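Local coordinates for alpha-galactosidase 1 (Saccharomyces cerevisiae, PDB 3LRK), which catalyses the hydrolysis of terminal, non-reducing alpha-D-galactose residues from alpha-D-galactosides such as galactose oligosaccharides, galactomannans and galactolipids, at residues A[74-79]-A[122-127]; A[208-213]-A[237-242]; A[395-400]-A[460-465]. The protein carries 1 engineered substitution. One frame throughout, in Å; residues are numbered along the deposited sequence.

Contact 1: A[74-79]-A[122-127]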
ATOM      1  N   CYS A  74     -33.836   3.694  -5.016  1.00 23.33           N
ATOM      2  CA  CYS A  74     -34.983   4.596  -4.738  1.00 24.27           C
ATOM      3  C   CYS A  74     -36.376   4.012  -4.983  1.00 24.14           C
ATOM      4  O   CYS A  74     -37.328   4.746  -5.309  1.00 24.59           O
ATOM      5  CB  CYS A  74     -34.853   5.919  -5.508  1.00 24.60           C
ATOM      6  SG  CYS A  74     -33.171   6.440  -5.851  1.00 27.44           S
ATOM      7  N   TRP A  75     -36.512   2.703  -4.802  1.00 23.21           N
ATOM      8  CA  TRP A  75     -37.753   2.023  -5.164  1.00 22.16           C
ATOM      9  C   TRP A  75     -38.619   1.740  -3.929  1.00 22.32           C
ATOM     10  O   TRP A  75     -39.838   1.572  -4.046  1.00 22.30           O
ATOM     11  CB  TRP A  75     -37.437   0.732  -5.950  1.00 20.86           C
ATOM     12  CG  TRP A  75     -36.666  -0.272  -5.147  1.00 20.24           C
ATOM     13  CD1 TRP A  75     -35.305  -0.460  -5.146  1.00 19.02           C
ATOM     14  CD2 TRP A  75     -37.198  -1.209  -4.198  1.00 19.79           C
ATOM     15  NE1 TRP A  75     -34.965  -1.464  -4.263  1.00 17.63           N
ATOM     16  CE2 TRP A  75     -36.101  -1.937  -3.664  1.00 18.07           C
ATOM     17  CE3 TRP A  75     -38.493  -1.515  -3.751  1.00 18.47           C
ATOM     18  CZ2 TRP A  75     -36.261  -2.944  -2.708  1.00 18.01           C
ATOM     19  CZ3 TRP A  75     -38.651  -2.514  -2.795  1.00 19.14           C
ATOM     20  CH2 TRP A  75     -37.532  -3.226  -2.289  1.00 19.12           C
ATOM     21  N   SER A  76     -37.979   1.686  -2.755  1.00 21.54           N
ATOM     22  CA  SER A  76     -38.642   1.332  -1.497  1.00 21.54           C
ATOM     23  C   SER A  76     -39.080   2.563  -0.696  1.00 21.95           C
ATOM     24  O   SER A  76     -38.633   3.683  -0.951  1.00 22.06           O
ATOM     25  CB  SER A  76     -37.713   0.479  -0.624  1.00 21.47           C
ATOM     26  OG  SER A  76     -36.480   1.146  -0.395  1.00 20.58           O
ATOM     27  N   SER A  77     -39.956   2.343   0.275  1.00 22.54           N
ATOM     28  CA  SER A  77     -40.404   3.427   1.158  1.00 23.23           C
ATOM     29  C   SER A  77     -40.035   3.193   2.629  1.00 23.54           C
ATOM     30  O   SER A  77     -40.218   4.077   3.472  1.00 23.91           O
ATOM     31  CB  SER A  77     -41.913   3.643   0.998  1.00 22.87           C
ATOM     32  OG  SER A  77     -42.633   2.481   1.370  1.00 23.10           O
ATOM     33  N   GLY A  78     -39.486   2.021   2.927  1.00 23.83           N
ATOM     34  CA  GLY A  78     -39.160   1.633   4.306  1.00 24.06           C
ATOM     35  C   GLY A  78     -39.317   0.140   4.536  1.00 24.15           C
ATOM     36  O   GLY A  78     -39.224  -0.659   3.587  1.00 24.10           O
ATOM     37  N   ARG A  79     -39.559  -0.235   5.792  1.00 23.83           N
ATOM     38  CA  ARG A  79     -39.786  -1.632   6.178  1.00 24.12           C
ATOM     39  C   ARG A  79     -41.076  -1.749   6.996  1.00 24.57           C
ATOM     40  O   ARG A  79     -41.434  -0.823   7.741  1.00 24.41           O
ATOM     41  CB  ARG A  79     -38.593  -2.196   6.973  1.00 23.68           C
ATOM     42  CG  ARG A  79     -37.266  -2.152   6.224  1.00 22.73           C
ATOM     43  CD  ARG A  79     -36.107  -2.818   6.980  1.00 20.59           C
ATOM     44  NE  ARG A  79     -34.930  -2.899   6.112  1.00 20.33           N
ATOM     45  CZ  ARG A  79     -34.647  -3.935   5.312  1.00 21.66           C
ATOM     46  NH1 ARG A  79     -35.439  -4.999   5.283  1.00 19.63           N
ATOM     47  NH2 ARG A  79     -33.570  -3.905   4.534  1.00 20.91           N
ATOM     48  N   ALA A 122     -28.522   6.072  -2.371  1.00 21.92           N
ATOM     49  CA  ALA A 122     -29.448   7.207  -2.291  1.00 22.13           C
ATOM     50  C   ALA A 122     -30.151   7.336  -0.938  1.00 22.26           C
ATOM     51  O   ALA A 122     -31.031   8.184  -0.768  1.00 22.69           O
ATOM     52  CB  ALA A 122     -30.465   7.153  -3.430  1.00 22.46           C
ATOM     53  N   GLY A 123     -29.772   6.489   0.018  1.00 22.44           N
ATOM     54  CA  GLY A 123     -30.236   6.600   1.404  1.00 22.16           C
ATOM     55  C   GLY A 123     -31.503   5.861   1.767  1.00 21.95           C
ATOM     56  O   GLY A 123     -32.121   6.155   2.792  1.00 21.45           O
ATOM     57  N   TYR A 124     -31.896   4.902   0.926  1.00 21.58           N
ATOM     58  CA  TYR A 124     -33.034   4.024   1.196  1.00 21.40           C
ATOM     59  C   TYR A 124     -32.572   2.821   2.021  1.00 21.10           C
ATOM     60  O   TYR A 124     -31.372   2.642   2.195  1.00 21.56           O
ATOM     61  CB  TYR A 124     -33.659   3.586  -0.137  1.00 21.53           C
ATOM     62  CG  TYR A 124     -34.289   4.747  -0.858  1.00 22.25           C
ATOM     63  CD1 TYR A 124     -33.500   5.705  -1.511  1.00 22.90           C
ATOM     64  CD2 TYR A 124     -35.675   4.917  -0.853  1.00 22.97           C
ATOM     65  CE1 TYR A 124     -34.079   6.789  -2.159  1.00 24.11           C
ATOM     66  CE2 TYR A 124     -36.266   6.006  -1.498  1.00 24.75           C
ATOM     67  CZ  TYR A 124     -35.461   6.925  -2.152  1.00 25.00           C
ATOM     68  OH  TYR A 124     -36.037   7.982  -2.797  1.00 26.22           O
ATOM     69  N   PRO A 125     -33.515   2.013   2.561  1.00 21.03           N
ATOM     70  CA  PRO A 125     -33.135   0.860   3.386  1.00 20.48           C
ATOM     71  C   PRO A 125     -32.165  -0.100   2.702  1.00 20.03           C
ATOM     72  O   PRO A 125     -32.419  -0.562   1.590  1.00 19.69           O
ATOM     73  CB  PRO A 125     -34.467   0.156   3.664  1.00 20.44           C
ATOM     74  CG  PRO A 125     -35.509   1.204   3.453  1.00 20.71           C
ATOM     75  CD  PRO A 125     -34.982   2.169   2.462  1.00 20.89           C
ATOM     76  N   GLY A 126     -31.062  -0.386   3.391  1.00 19.95           N
ATOM     77  CA  GLY A 126     -30.050  -1.322   2.912  1.00 19.67           C
ATOM     78  C   GLY A 126     -30.188  -2.686   3.564  1.00 19.17           C
ATOM     79  O   GLY A 126     -30.903  -2.841   4.559  1.00 19.78           O
ATOM     80  N   SER A 127     -29.498  -3.681   3.003  1.00 18.58           N
ATOM     81  CA  SER A 127     -29.700  -5.074   3.385  1.00 18.48           C
ATOM     82  C   SER A 127     -28.681  -5.666   4.368  1.00 18.64           C
ATOM     83  O   SER A 127     -28.808  -6.833   4.746  1.00 18.47           O
ATOM     84  CB  SER A 127     -29.733  -5.971   2.134  1.00 18.56           C
ATOM     85  OG  SER A 127     -30.788  -5.605   1.268  1.00 18.40           O
TER
HETATM   86  O   HOH W   1     -34.112  -0.203  -0.580  1.00 20.37           O
HETATM   87  O   HOH W   2     -32.658  -1.129   6.264  1.00 25.73           O
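Tyr124 lays its ring against the backbone of Cys74, joining two neighbouring beta-alpha loops of the catalytic (beta/alpha)8 barrel, one after strand 68-70 and the other after strand 109-115. The CA of Cys74 sits almost over the ring centre, 3.5 Å from the Tyr124 centroid and 11° off the normal, a CH-pi contact. Tyr124 CG lies beside its own backbone N (chi1 -67°), which sends the ring across to segment 74-79. At the ring edge, near its plane, the carbonyl O of Ser76 comes within 3.2 Å of Tyr124 CD2. Cys74 SG stands oblique to the same ring and meets Ala122 CB at 3.7 Å; its position is fixed by the disulfide to Cys42. Ala122 in turn gives its backbone N-H to Asp73, a substrate-binding residue, so this end of the contact borders the active-site pocket.

Farther along, the pyrrolidine of Pro125 packs against the short strand 76-79. Its CD lies 3.4 Å from Ser76 OG and its CG packs on Gly78 CA. One water spans the hydroxyl of Ser76 and Pro125 O. Arg79, extended from CG to NE, runs alongside Pro125 in the opposite sense to reach the next carbonyl; its guanidinium is also held by a salt bridge to Asp134 and by NH1 to Gly83 O. Arg79 NH2 meets Gly126 O at 2.9 Å in a bent bond (134° at the hydrogen), coming from above the carbonyl plane. A second water accepts from Arg79 NE at 2.9 Å and donates to that same Gly126 O at 3.0 Å.

Contact 2: A[208-213]-A[237-242]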
ATOM      1  N   GLY A 208     -14.991   2.271  -9.625  1.00 19.79           N
ATOM      2  CA  GLY A 208     -15.983   3.331  -9.376  1.00 20.30           C
ATOM      3  C   GLY A 208     -16.799   3.605 -10.635  1.00 20.60           C
ATOM      4  O   GLY A 208     -16.431   3.156 -11.727  1.00 21.22           O
ATOM      5  N   ASP A 209     -17.897   4.344 -10.503  1.00 20.80           N
ATOM      6  CA  ASP A 209     -18.829   4.521 -11.630  1.00 20.85           C
ATOM      7  C   ASP A 209     -18.170   5.178 -12.831  1.00 20.68           C
ATOM      8  O   ASP A 209     -17.406   6.125 -12.685  1.00 20.22           O
ATOM      9  CB  ASP A 209     -20.054   5.346 -11.247  1.00 21.10           C
ATOM     10  CG  ASP A 209     -20.849   4.749 -10.105  1.00 22.87           C
ATOM     11  OD1 ASP A 209     -20.580   3.597  -9.688  1.00 23.60           O
ATOM     12  OD2 ASP A 209     -21.756   5.460  -9.626  1.00 24.47           O
ATOM     13  N   VAL A 210     -18.471   4.636 -14.009  1.00 20.52           N
ATOM     14  CA  VAL A 210     -18.140   5.259 -15.279  1.00 20.43           C
ATOM     15  C   VAL A 210     -18.961   6.539 -15.487  1.00 20.51           C
ATOM     16  O   VAL A 210     -20.002   6.735 -14.854  1.00 20.10           O
ATOM     17  CB  VAL A 210     -18.357   4.261 -16.468  1.00 20.01           C
ATOM     18  CG1 VAL A 210     -19.834   4.145 -16.828  1.00 20.21           C
ATOM     19  CG2 VAL A 210     -17.523   4.677 -17.699  1.00 20.30           C
ATOM     20  N   THR A 211     -18.455   7.404 -16.361  1.00 21.12           N
ATOM     21  CA  THR A 211     -19.167   8.588 -16.805  1.00 21.88           C
ATOM     22  C   THR A 211     -18.946   8.747 -18.308  1.00 22.23           C
ATOM     23  O   THR A 211     -18.068   8.089 -18.882  1.00 22.26           O
ATOM     24  CB  THR A 211     -18.740   9.870 -16.017  1.00 21.79           C
ATOM     25  OG1 THR A 211     -19.617  10.951 -16.360  1.00 21.99           O
ATOM     26  CG2 THR A 211     -17.294  10.265 -16.316  1.00 22.27           C
ATOM     27  N   ALA A 212     -19.757   9.593 -18.944  1.00 22.36           N
ATOM     28  CA  ALA A 212     -19.672   9.825 -20.383  1.00 22.81           C
ATOM     29  C   ALA A 212     -18.476  10.715 -20.767  1.00 22.76           C
ATOM     30  O   ALA A 212     -18.631  11.779 -21.386  1.00 22.95           O
ATOM     31  CB  ALA A 212     -21.005  10.406 -20.918  1.00 23.20           C
ATOM     32  N   GLU A 213     -17.283  10.266 -20.386  1.00 21.95           N
ATOM     33  CA  GLU A 213     -16.036  10.927 -20.734  1.00 22.13           C
ATOM     34  C   GLU A 213     -15.073   9.836 -21.167  1.00 21.86           C
ATOM     35  O   GLU A 213     -14.984   8.796 -20.510  1.00 21.60           O
ATOM     36  CB  GLU A 213     -15.439  11.651 -19.520  1.00 22.16           C
ATOM     37  CG  GLU A 213     -16.195  12.896 -19.068  1.00 22.66           C
ATOM     38  CD  GLU A 213     -16.044  14.067 -20.025  1.00 23.89           C
ATOM     39  OE1 GLU A 213     -15.141  14.043 -20.889  1.00 24.22           O
ATOM     40  OE2 GLU A 213     -16.833  15.027 -19.896  1.00 25.75           O
ATOM     41  N   CYS A 237     -15.386   8.158 -13.182  1.00 22.07           N
ATOM     42  CA  CYS A 237     -14.189   7.602 -13.793  1.00 22.21           C
ATOM     43  C   CYS A 237     -14.425   7.528 -15.298  1.00 21.97           C
ATOM     44  O   CYS A 237     -15.502   7.141 -15.729  1.00 22.41           O
ATOM     45  CB  CYS A 237     -13.914   6.203 -13.235  1.00 22.13           C
ATOM     46  SG  CYS A 237     -13.638   6.126 -11.447  1.00 22.06           S
ATOM     47  N   SER A 238     -13.429   7.918 -16.086  1.00 21.71           N
ATOM     48  CA  SER A 238     -13.546   7.895 -17.549  1.00 21.51           C
ATOM     49  C   SER A 238     -13.516   6.475 -18.119  1.00 21.21           C
ATOM     50  O   SER A 238     -13.101   5.532 -17.449  1.00 21.28           O
ATOM     51  CB  SER A 238     -12.438   8.721 -18.200  1.00 21.37           C
ATOM     52  OG  SER A 238     -11.200   8.052 -18.088  1.00 22.33           O
ATOM     53  N   ILE A 239     -13.961   6.346 -19.364  1.00 20.61           N
ATOM     54  CA  ILE A 239     -13.973   5.069 -20.089  1.00 20.33           C
ATOM     55  C   ILE A 239     -12.590   4.383 -20.095  1.00 20.42           C
ATOM     56  O   ILE A 239     -12.469   3.216 -19.715  1.00 19.98           O
ATOM     57  CB  ILE A 239     -14.558   5.272 -21.512  1.00 19.90           C
ATOM     58  CG1 ILE A 239     -16.075   5.504 -21.408  1.00 21.01           C
ATOM     59  CG2 ILE A 239     -14.222   4.095 -22.444  1.00 19.60           C
ATOM     60  CD1 ILE A 239     -16.690   6.310 -22.566  1.00 20.95           C
ATOM     61  N   MET A 240     -11.563   5.131 -20.487  1.00 20.39           N
ATOM     62  CA  MET A 240     -10.196   4.626 -20.549  1.00 20.73           C
ATOM     63  C   MET A 240      -9.606   4.323 -19.178  1.00 20.40           C
ATOM     64  O   MET A 240      -8.805   3.399 -19.043  1.00 20.93           O
ATOM     65  CB  MET A 240      -9.280   5.614 -21.288  1.00 20.65           C
ATOM     66  CG  MET A 240      -9.486   5.687 -22.803  1.00 21.18           C
ATOM     67  SD  MET A 240      -9.383   4.108 -23.664  1.00 23.31           S
ATOM     68  CE  MET A 240      -7.713   3.555 -23.285  1.00 21.01           C
ATOM     69  N   ASN A 241      -9.976   5.120 -18.174  1.00 20.54           N
ATOM     70  CA  ASN A 241      -9.555   4.872 -16.794  1.00 20.42           C
ATOM     71  C   ASN A 241     -10.021   3.489 -16.350  1.00 20.25           C
ATOM     72  O   ASN A 241      -9.247   2.737 -15.762  1.00 19.82           O
ATOM     73  CB  ASN A 241     -10.092   5.964 -15.847  1.00 20.41           C
ATOM     74  CG  ASN A 241      -9.858   5.643 -14.362  1.00 20.87           C
ATOM     75  OD1 ASN A 241     -10.570   4.828 -13.766  1.00 20.51           O
ATOM     76  ND2 ASN A 241      -8.888   6.324 -13.756  1.00 21.70           N
ATOM     77  N   ILE A 242     -11.275   3.155 -16.677  1.00 19.72           N
ATOM     78  CA  ILE A 242     -11.899   1.899 -16.255  1.00 20.01           C
ATOM     79  C   ILE A 242     -11.376   0.715 -17.070  1.00 20.01           C
ATOM     80  O   ILE A 242     -11.078  -0.339 -16.507  1.00 19.58           O
ATOM     81  CB  ILE A 242     -13.454   1.998 -16.285  1.00 19.97           C
ATOM     82  CG1 ILE A 242     -13.926   2.905 -15.133  1.00 19.99           C
ATOM     83  CG2 ILE A 242     -14.107   0.620 -16.184  1.00 20.27           C
ATOM     84  CD1 ILE A 242     -15.366   3.328 -15.224  1.00 20.08           C
TER
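Glu213 O takes the N-H of Ile239, the first residue of helix 239-246, in a nearly straight bond (N to O 2.9 Å, 173° at the hydrogen). Around this carbonyl close the CB of Ser238, at 3.4 Å from Glu213 O, and the CG1 and CD1 of Ile239, so the oxygen is wrapped by the helix start. Ser238 is the N-cap: its OG, set between backbone N and carbonyl carbon (chi1 72°), turns back to accept from Asn241 N. Two N-H groups at the helix start thus find acceptors, Asn241 N in the cap and Ile239 N in the loop.

Just ahead of the helix, Val210 and Cys237 form a single beta bridge. Cys237 N donates to Asp209 O at 2.9 Å. Cys237 O receives a weak bond from Thr211 N and, from Val210 CA at 3.3 Å, a CA-H...O contact. Cys237 SG is held by the disulfide to Cys221. The nonpolar part is tight: the side chains of Ile242 and Val210 meet at about a right angle, and Ile242 CD1 presses to 3.4 Å from Val210 CB, closer than ordinary van der Waals contact. Ile239 CG1 adds a looser touch on Val210 CG2, and Trp283 of helix 273-285 backs both isoleucines.

The CB of Asp209, the proton donor, points away from segment 237-242, and its OD1 forms a salt bridge with the substrate-binding Arg205, while its backbone O is held in the bridge. A proton donor after the sixth barrel strand, 203-205, paired with the nucleophile Asp149 at the end of the fourth, 145-149, is characteristic of the (beta/alpha)8 active site of glycosyl hydrolase family 27.

Contact 3: A[395-400]-A[460-465]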
ATOM      1  N   ASP A 395     -13.853  -6.960 -40.738  1.00 31.50           N
ATOM      2  CA  ASP A 395     -14.187  -5.709 -40.049  1.00 31.39           C
ATOM      3  C   ASP A 395     -15.509  -5.913 -39.323  1.00 31.40           C
ATOM      4  O   ASP A 395     -16.565  -6.024 -39.957  1.00 31.16           O
ATOM      5  CB  ASP A 395     -14.283  -4.547 -41.055  1.00 31.49           C
ATOM      6  CG  ASP A 395     -14.577  -3.187 -40.394  1.00 32.46           C
ATOM      7  OD1 ASP A 395     -14.907  -3.133 -39.186  1.00 31.10           O
ATOM      8  OD2 ASP A 395     -14.478  -2.158 -41.103  1.00 31.93           O
ATOM      9  N   LEU A 396     -15.447  -5.950 -37.991  1.00 30.86           N
ATOM     10  CA  LEU A 396     -16.639  -6.185 -37.170  1.00 30.82           C
ATOM     11  C   LEU A 396     -17.622  -5.007 -37.179  1.00 30.59           C
ATOM     12  O   LEU A 396     -18.767  -5.153 -36.741  1.00 30.61           O
ATOM     13  CB  LEU A 396     -16.245  -6.565 -35.730  1.00 30.63           C
ATOM     14  CG  LEU A 396     -15.542  -7.919 -35.539  1.00 30.86           C
ATOM     15  CD1 LEU A 396     -14.866  -8.027 -34.168  1.00 31.04           C
ATOM     16  CD2 LEU A 396     -16.486  -9.095 -35.748  1.00 30.88           C
ATOM     17  N   TRP A 397     -17.184  -3.849 -37.677  1.00 30.49           N
ATOM     18  CA  TRP A 397     -18.070  -2.681 -37.772  1.00 31.01           C
ATOM     19  C   TRP A 397     -18.729  -2.485 -39.146  1.00 31.57           C
ATOM     20  O   TRP A 397     -19.591  -1.621 -39.316  1.00 31.60           O
ATOM     21  CB  TRP A 397     -17.388  -1.408 -37.248  1.00 30.37           C
ATOM     22  CG  TRP A 397     -17.428  -1.390 -35.743  1.00 30.49           C
ATOM     23  CD1 TRP A 397     -16.388  -1.635 -34.887  1.00 29.31           C
ATOM     24  CD2 TRP A 397     -18.586  -1.175 -34.922  1.00 29.45           C
ATOM     25  NE1 TRP A 397     -16.827  -1.566 -33.582  1.00 28.13           N
ATOM     26  CE2 TRP A 397     -18.170  -1.287 -33.576  1.00 28.83           C
ATOM     27  CE3 TRP A 397     -19.934  -0.895 -35.194  1.00 29.10           C
ATOM     28  CZ2 TRP A 397     -19.052  -1.124 -32.504  1.00 28.64           C
ATOM     29  CZ3 TRP A 397     -20.813  -0.728 -34.124  1.00 29.31           C
ATOM     30  CH2 TRP A 397     -20.366  -0.848 -32.796  1.00 29.58           C
ATOM     31  N   ALA A 398     -18.338  -3.319 -40.106  1.00 32.45           N
ATOM     32  CA  ALA A 398     -18.984  -3.349 -41.417  1.00 33.50           C
ATOM     33  C   ALA A 398     -20.450  -3.753 -41.283  1.00 34.08           C
ATOM     34  O   ALA A 398     -20.825  -4.495 -40.366  1.00 34.40           O
ATOM     35  CB  ALA A 398     -18.262  -4.301 -42.337  1.00 33.50           C
ATOM     36  N   ASN A 399     -21.275  -3.251 -42.198  1.00 34.91           N
ATOM     37  CA  ASN A 399     -22.699  -3.591 -42.254  1.00 35.57           C
ATOM     38  C   ASN A 399     -23.482  -3.169 -41.012  1.00 35.71           C
ATOM     39  O   ASN A 399     -24.448  -3.825 -40.628  1.00 35.69           O
ATOM     40  CB  ASN A 399     -22.904  -5.092 -42.529  1.00 35.96           C
ATOM     41  CG  ASN A 399     -22.134  -5.582 -43.743  1.00 37.27           C
ATOM     42  OD1 ASN A 399     -21.917  -4.837 -44.701  1.00 40.06           O
ATOM     43  ND2 ASN A 399     -21.719  -6.844 -43.708  1.00 39.38           N
ATOM     44  N   ARG A 400     -23.060  -2.079 -40.377  1.00 35.88           N
ATOM     45  CA  ARG A 400     -23.811  -1.549 -39.249  1.00 36.15           C
ATOM     46  C   ARG A 400     -25.076  -0.873 -39.787  1.00 36.23           C
ATOM     47  O   ARG A 400     -25.094  -0.385 -40.923  1.00 36.13           O
ATOM     48  CB  ARG A 400     -22.949  -0.606 -38.391  1.00 36.01           C
ATOM     49  CG  ARG A 400     -23.387   0.833 -38.368  1.00 36.69           C
ATOM     50  CD  ARG A 400     -23.226   1.455 -36.993  1.00 36.13           C
ATOM     51  NE  ARG A 400     -22.051   2.303 -36.931  1.00 36.10           N
ATOM     52  CZ  ARG A 400     -21.937   3.411 -36.201  1.00 33.07           C
ATOM     53  NH1 ARG A 400     -22.935   3.843 -35.448  1.00 33.18           N
ATOM     54  NH2 ARG A 400     -20.806   4.094 -36.242  1.00 32.37           N
ATOM     55  N   HIS A 460      -9.674   8.816 -30.749  1.00 26.73           N
ATOM     56  CA  HIS A 460     -10.572   8.187 -29.760  1.00 26.25           C
ATOM     57  C   HIS A 460     -11.427   7.077 -30.376  1.00 26.16           C
ATOM     58  O   HIS A 460     -12.562   6.847 -29.959  1.00 26.54           O
ATOM     59  CB  HIS A 460     -11.473   9.239 -29.084  1.00 25.98           C
ATOM     60  CG  HIS A 460     -10.752  10.151 -28.140  1.00 26.01           C
ATOM     61  ND1 HIS A 460     -11.415  10.953 -27.235  1.00 24.56           N
ATOM     62  CD2 HIS A 460      -9.430  10.379 -27.947  1.00 26.09           C
ATOM     63  CE1 HIS A 460     -10.534  11.644 -26.534  1.00 24.88           C
ATOM     64  NE2 HIS A 460      -9.323  11.311 -26.941  1.00 25.65           N
ATOM     65  N   GLY A 461     -10.875   6.387 -31.368  1.00 26.29           N
ATOM     66  CA  GLY A 461     -11.604   5.356 -32.093  1.00 25.85           C
ATOM     67  C   GLY A 461     -10.903   4.016 -32.121  1.00 26.12           C
ATOM     68  O   GLY A 461      -9.882   3.809 -31.444  1.00 25.94           O
ATOM     69  N   ILE A 462     -11.429   3.113 -32.944  1.00 25.66           N
ATOM     70  CA  ILE A 462     -11.022   1.717 -32.906  1.00 25.76           C
ATOM     71  C   ILE A 462     -11.073   1.041 -34.281  1.00 26.07           C
ATOM     72  O   ILE A 462     -11.958   1.319 -35.093  1.00 26.05           O
ATOM     73  CB  ILE A 462     -11.875   0.917 -31.834  1.00 25.25           C
ATOM     74  CG1 ILE A 462     -11.223  -0.420 -31.472  1.00 25.07           C
ATOM     75  CG2 ILE A 462     -13.358   0.773 -32.249  1.00 25.33           C
ATOM     76  CD1 ILE A 462     -11.932  -1.185 -30.336  1.00 23.35           C
ATOM     77  N   ALA A 463     -10.093   0.181 -34.537  1.00 26.66           N
ATOM     78  CA  ALA A 463     -10.221  -0.848 -35.561  1.00 27.27           C
ATOM     79  C   ALA A 463     -10.485  -2.165 -34.841  1.00 27.44           C
ATOM     80  O   ALA A 463      -9.648  -2.659 -34.074  1.00 27.05           O
ATOM     81  CB  ALA A 463      -8.959  -0.932 -36.422  1.00 27.32           C
ATOM     82  N   PHE A 464     -11.653  -2.738 -35.089  1.00 27.68           N
ATOM     83  CA  PHE A 464     -12.096  -3.922 -34.353  1.00 27.82           C
ATOM     84  C   PHE A 464     -12.304  -5.088 -35.328  1.00 28.44           C
ATOM     85  O   PHE A 464     -13.233  -5.063 -36.138  1.00 28.10           O
ATOM     86  CB  PHE A 464     -13.383  -3.578 -33.591  1.00 27.66           C
ATOM     87  CG  PHE A 464     -13.679  -4.483 -32.423  1.00 26.94           C
ATOM     88  CD1 PHE A 464     -12.695  -4.793 -31.481  1.00 25.69           C
ATOM     89  CD2 PHE A 464     -14.960  -4.995 -32.244  1.00 25.82           C
ATOM     90  CE1 PHE A 464     -12.984  -5.620 -30.401  1.00 25.79           C
ATOM     91  CE2 PHE A 464     -15.257  -5.822 -31.159  1.00 25.47           C
ATOM     92  CZ  PHE A 464     -14.265  -6.126 -30.238  1.00 25.32           C
ATOM     93  N   TYR A 465     -11.434  -6.094 -35.245  1.00 28.92           N
ATOM     94  CA  TYR A 465     -11.414  -7.195 -36.222  1.00 30.14           C
ATOM     95  C   TYR A 465     -11.660  -8.584 -35.662  1.00 30.28           C
ATOM     96  O   TYR A 465     -11.287  -8.891 -34.524  1.00 30.28           O
ATOM     97  CB  TYR A 465     -10.066  -7.266 -36.945  1.00 30.84           C
ATOM     98  CG  TYR A 465      -9.605  -6.005 -37.620  1.00 31.92           C
ATOM     99  CD1 TYR A 465      -8.373  -5.447 -37.293  1.00 34.80           C
ATOM    100  CD2 TYR A 465     -10.384  -5.374 -38.590  1.00 33.46           C
ATOM    101  CE1 TYR A 465      -7.916  -4.293 -37.912  1.00 35.43           C
ATOM    102  CE2 TYR A 465      -9.939  -4.206 -39.212  1.00 34.76           C
ATOM    103  CZ  TYR A 465      -8.701  -3.681 -38.868  1.00 35.01           C
ATOM    104  OH  TYR A 465      -8.239  -2.536 -39.465  1.00 35.40           O
TER
HETATM  105  O   HOH W   3     -13.420  -1.639 -37.155  1.00 25.96           O
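A type I turn, Asp395 to Ala398, ends strand 391-395 in the antiparallel sheet of the C-terminal beta domain, where it lies against strand 461-469. Asp395 and Tyr465 form an antiparallel non-hydrogen-bonded pair. Leu396 N donates to Phe464 O at 3.0 Å, with 157° at the hydrogen. An Asx turn sits inside the type I turn: Asp395 OD1 accepts from Trp397 N at 2.8 Å, met from above the carboxylate plane. The carboxylate swings anti to its own nitrogen (chi1 -178°), and from there OD1 also takes a hydrogen from a water, 2.9 Å away, that accepts from Phe464 N. One oxygen thus serves the turn directly and the facing strand through water. With an alanine in place of Asp395, Trp397 N would probably lose its acceptor and the water one of its anchors, so the turn could shift against the strand.

The side chains of Leu396 and Phe464 pack next to these bonds. Leu396 CD1 touches Phe464 CD2 at 3.6 Å and also leans on the carbonyl carbon of Tyr465. Helix 310-316 closes this layer, with Ile315 against Leu396 and Val312 against Phe464, so the contact lies where the sheet packs on helices of the barrel.

Trp397 joins in as well. Its indole NE1 is hydrogen-bonded to Ser281 OG of helix 273-285, and Lys277 makes a cation-pi contact with the ring. Tyr465 turns its ring edge to Asp395 CA, and its OH hydrogen-bonds to Thr455 OG1. Between indole and strand, the edge of the Trp397 ring meets Phe464 CB, with CD1 3.8 Å from that carbon.

From the N terminus the three contacts follow in series; none nests in or crosses another. Contact 1 closes a 42-residue excursion that contains the 85-87 partner strand, helix 96-105 and barrel strand 109-115, joining the loops after the second and third barrel strands. Contact 2 closes a loop of 23 residues without helix or strand, binding the loop after the sixth strand to the start of helix 239-246. Its nearest atoms are about 10 Å from contact 1. Contact 3 closes 59 residues of the C-terminal beta domain; its nearest atoms lie about 7 Å from contact 2, and helix 273-285 touches both. Contacts 1 and 3 flank the chain's centre on opposite sides.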